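Local atomic coordinates of quinoline 2-oxidoreductase small subunit (PDB entry 1T3Q), a protein that carries the two [2Fe-2S] clusters of a molybdenum hydroxylase that oxidises quinoline, probably relaying electrons from the molybdenum centre to FAD. Residues R119-A127 against V159-V168. Numbering follows the deposited sequence.
Sequences RSILAENPA and VAEAARRGEV
Within the C-terminal, helical [2Fe-2S]-binding domain, the C-terminal end of helix 111-124 and the loop after it meet the short helix 157-164 and the C-terminal tail through Leu122, Pro126 and Val168. Leu122 CD1 abuts two valine methyls, CG1 of Val168 (3.4 Å) and CG1 of Val159 (3.5 Å), both closer than usual van der Waals contact, and its side chain crosses both at about a right angle. In Val168 CG1 lies anti to the backbone N (chi1 157°), which directs this methyl at the leucine. Leu95 of helix 94-101 also packs on Leu122. Further along, Pro126 sets its CB 3.9 Å from Ala163 CB, while the Arg164 side chain crosses Pro126 at about a right angle, its CG and NH1 touching Pro126 CB (NH1 at 3.7 Å). The Pro126 carbonyl O receives a CA-H...O contact from Ala160 CA at 3.2 Å. Asn125 OD1 accepts from Ala127 N (3.1 Å) in an Asx turn, the donor standing above the carbonyl plane. At the other end Arg119 NE forms a salt bridge with Val168 OXT (3.3 Å), and NE and NH1 add weak hydrogen bonds to Val168 O; NH2 forms a salt bridge with Glu81, so the guanidinium links two carboxylates. Helix 157-164 ends in a Schellman C-cap with Gly166 as C-prime residue, after which the tail lies against helix 111-124.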
# COMPACT_ATOMS: atom_id res chain seq x y z
N ARG A 119 14.23 -26.25 -15.60
CA ARG A 119 13.24 -26.74 -16.55
C ARG A 119 13.93 -27.19 -17.83
O ARG A 119 13.61 -28.25 -18.37
CB ARG A 119 12.22 -25.65 -16.89
CG ARG A 119 11.28 -25.27 -15.76
CD ARG A 119 10.16 -24.39 -16.31
NE ARG A 119 9.33 -25.13 -17.25
CZ ARG A 119 8.56 -24.58 -18.19
NH1 ARG A 119 7.85 -25.34 -18.99
NH2 ARG A 119 8.53 -23.26 -18.33
N SER A 120 14.87 -26.38 -18.30
CA SER A 120 15.61 -26.70 -19.51
C SER A 120 16.33 -28.04 -19.38
O SER A 120 16.32 -28.85 -20.30
CB SER A 120 16.62 -25.60 -19.82
OG SER A 120 17.37 -25.92 -20.98
N ILE A 121 16.97 -28.25 -18.24
CA ILE A 121 17.70 -29.48 -17.95
C ILE A 121 16.76 -30.69 -18.00
O ILE A 121 17.05 -31.70 -18.66
CB ILE A 121 18.33 -29.44 -16.54
CG1 ILE A 121 19.42 -28.37 -16.48
CG2 ILE A 121 18.89 -30.81 -16.18
CD1 ILE A 121 20.00 -28.17 -15.09
N LEU A 122 15.64 -30.57 -17.29
CA LEU A 122 14.66 -31.64 -17.20
C LEU A 122 13.98 -31.94 -18.52
O LEU A 122 13.49 -33.06 -18.72
CB LEU A 122 13.62 -31.30 -16.14
CG LEU A 122 14.20 -31.20 -14.73
CD1 LEU A 122 13.19 -30.56 -13.78
CD2 LEU A 122 14.61 -32.59 -14.25
N ALA A 123 13.94 -30.96 -19.41
CA ALA A 123 13.32 -31.15 -20.71
C ALA A 123 14.13 -32.14 -21.53
O ALA A 123 13.57 -32.99 -22.23
CB ALA A 123 13.23 -29.82 -21.45
N GLU A 124 15.46 -32.04 -21.45
CA GLU A 124 16.33 -32.94 -22.20
C GLU A 124 16.58 -34.26 -21.47
O GLU A 124 16.74 -35.30 -22.11
CB GLU A 124 17.68 -32.29 -22.47
N ASN A 125 16.60 -34.21 -20.15
CA ASN A 125 16.85 -35.40 -19.34
C ASN A 125 16.04 -35.31 -18.05
O ASN A 125 16.35 -34.51 -17.17
CB ASN A 125 18.35 -35.49 -19.03
CG ASN A 125 18.72 -36.71 -18.23
OD1 ASN A 125 17.87 -37.56 -17.92
ND2 ASN A 125 19.99 -36.82 -17.88
N PRO A 126 14.99 -36.13 -17.93
CA PRO A 126 14.08 -36.20 -16.77
C PRO A 126 14.76 -36.56 -15.46
O PRO A 126 14.31 -36.15 -14.38
CB PRO A 126 13.07 -37.26 -17.19
CG PRO A 126 13.13 -37.25 -18.68
CD PRO A 126 14.59 -37.12 -18.95
N ALA A 127 15.83 -37.35 -15.54
CA ALA A 127 16.56 -37.79 -14.36
C ALA A 127 18.05 -37.55 -14.51
O ALA A 127 18.84 -38.50 -14.63
CB ALA A 127 16.28 -39.27 -14.11
N VAL A 159 9.89 -35.17 -9.38
CA VAL A 159 10.19 -34.20 -10.44
C VAL A 159 10.48 -34.94 -11.74
O VAL A 159 10.00 -34.56 -12.81
CB VAL A 159 11.41 -33.32 -10.06
CG1 VAL A 159 11.84 -32.48 -11.25
CG2 VAL A 159 11.05 -32.42 -8.89
N ALA A 160 11.28 -36.00 -11.64
CA ALA A 160 11.62 -36.80 -12.82
C ALA A 160 10.35 -37.37 -13.43
O ALA A 160 10.17 -37.37 -14.65
CB ALA A 160 12.58 -37.92 -12.43
N GLU A 161 9.45 -37.87 -12.58
CA GLU A 161 8.19 -38.44 -13.04
C GLU A 161 7.35 -37.39 -13.76
O GLU A 161 6.82 -37.64 -14.84
CB GLU A 161 7.41 -39.01 -11.85
CG GLU A 161 5.99 -39.46 -12.17
CD GLU A 161 5.94 -40.62 -13.15
OE1 GLU A 161 4.82 -40.99 -13.57
OE2 GLU A 161 7.01 -41.17 -13.50
N ALA A 162 7.25 -36.20 -13.17
CA ALA A 162 6.48 -35.12 -13.77
C ALA A 162 7.11 -34.72 -15.11
O ALA A 162 6.40 -34.43 -16.07
CB ALA A 162 6.43 -33.93 -12.83
N ALA A 163 8.43 -34.72 -15.15
CA ALA A 163 9.16 -34.36 -16.37
C ALA A 163 8.80 -35.33 -17.50
O ALA A 163 8.57 -34.92 -18.64
CB ALA A 163 10.66 -34.39 -16.11
N ARG A 164 8.78 -36.62 -17.19
CA ARG A 164 8.44 -37.63 -18.19
C ARG A 164 7.03 -37.42 -18.72
O ARG A 164 6.74 -37.73 -19.87
CB ARG A 164 8.57 -39.04 -17.60
CG ARG A 164 10.00 -39.45 -17.29
CD ARG A 164 10.03 -40.90 -16.85
NE ARG A 164 10.82 -41.10 -15.64
CZ ARG A 164 12.15 -41.12 -15.60
NH1 ARG A 164 12.86 -40.96 -16.71
NH2 ARG A 164 12.76 -41.30 -14.44
N ARG A 165 6.15 -36.90 -17.87
CA ARG A 165 4.77 -36.66 -18.28
C ARG A 165 4.64 -35.27 -18.92
O ARG A 165 3.54 -34.79 -19.16
CB ARG A 165 3.81 -36.74 -17.09
CG ARG A 165 3.82 -38.06 -16.33
N GLY A 166 5.78 -34.64 -19.17
CA GLY A 166 5.78 -33.32 -19.77
C GLY A 166 5.06 -32.26 -18.95
O GLY A 166 4.40 -31.38 -19.51
N GLU A 167 5.20 -32.32 -17.63
CA GLU A 167 4.53 -31.35 -16.77
C GLU A 167 5.43 -30.64 -15.76
O GLU A 167 5.01 -30.34 -14.64
CB GLU A 167 3.35 -32.02 -16.05
CG GLU A 167 3.61 -33.45 -15.61
CD GLU A 167 2.37 -34.12 -15.06
OE1 GLU A 167 1.34 -34.14 -15.78
OE2 GLU A 167 2.41 -34.63 -13.92
N VAL A 168 6.67 -30.36 -16.15
CA VAL A 168 7.61 -29.66 -15.28
C VAL A 168 7.83 -28.23 -15.78
O VAL A 168 7.49 -27.96 -16.95
CB VAL A 168 8.97 -30.42 -15.21
CG1 VAL A 168 10.09 -29.47 -14.81
CG2 VAL A 168 8.87 -31.55 -14.20
OXT VAL A 168 8.35 -27.40 -15.00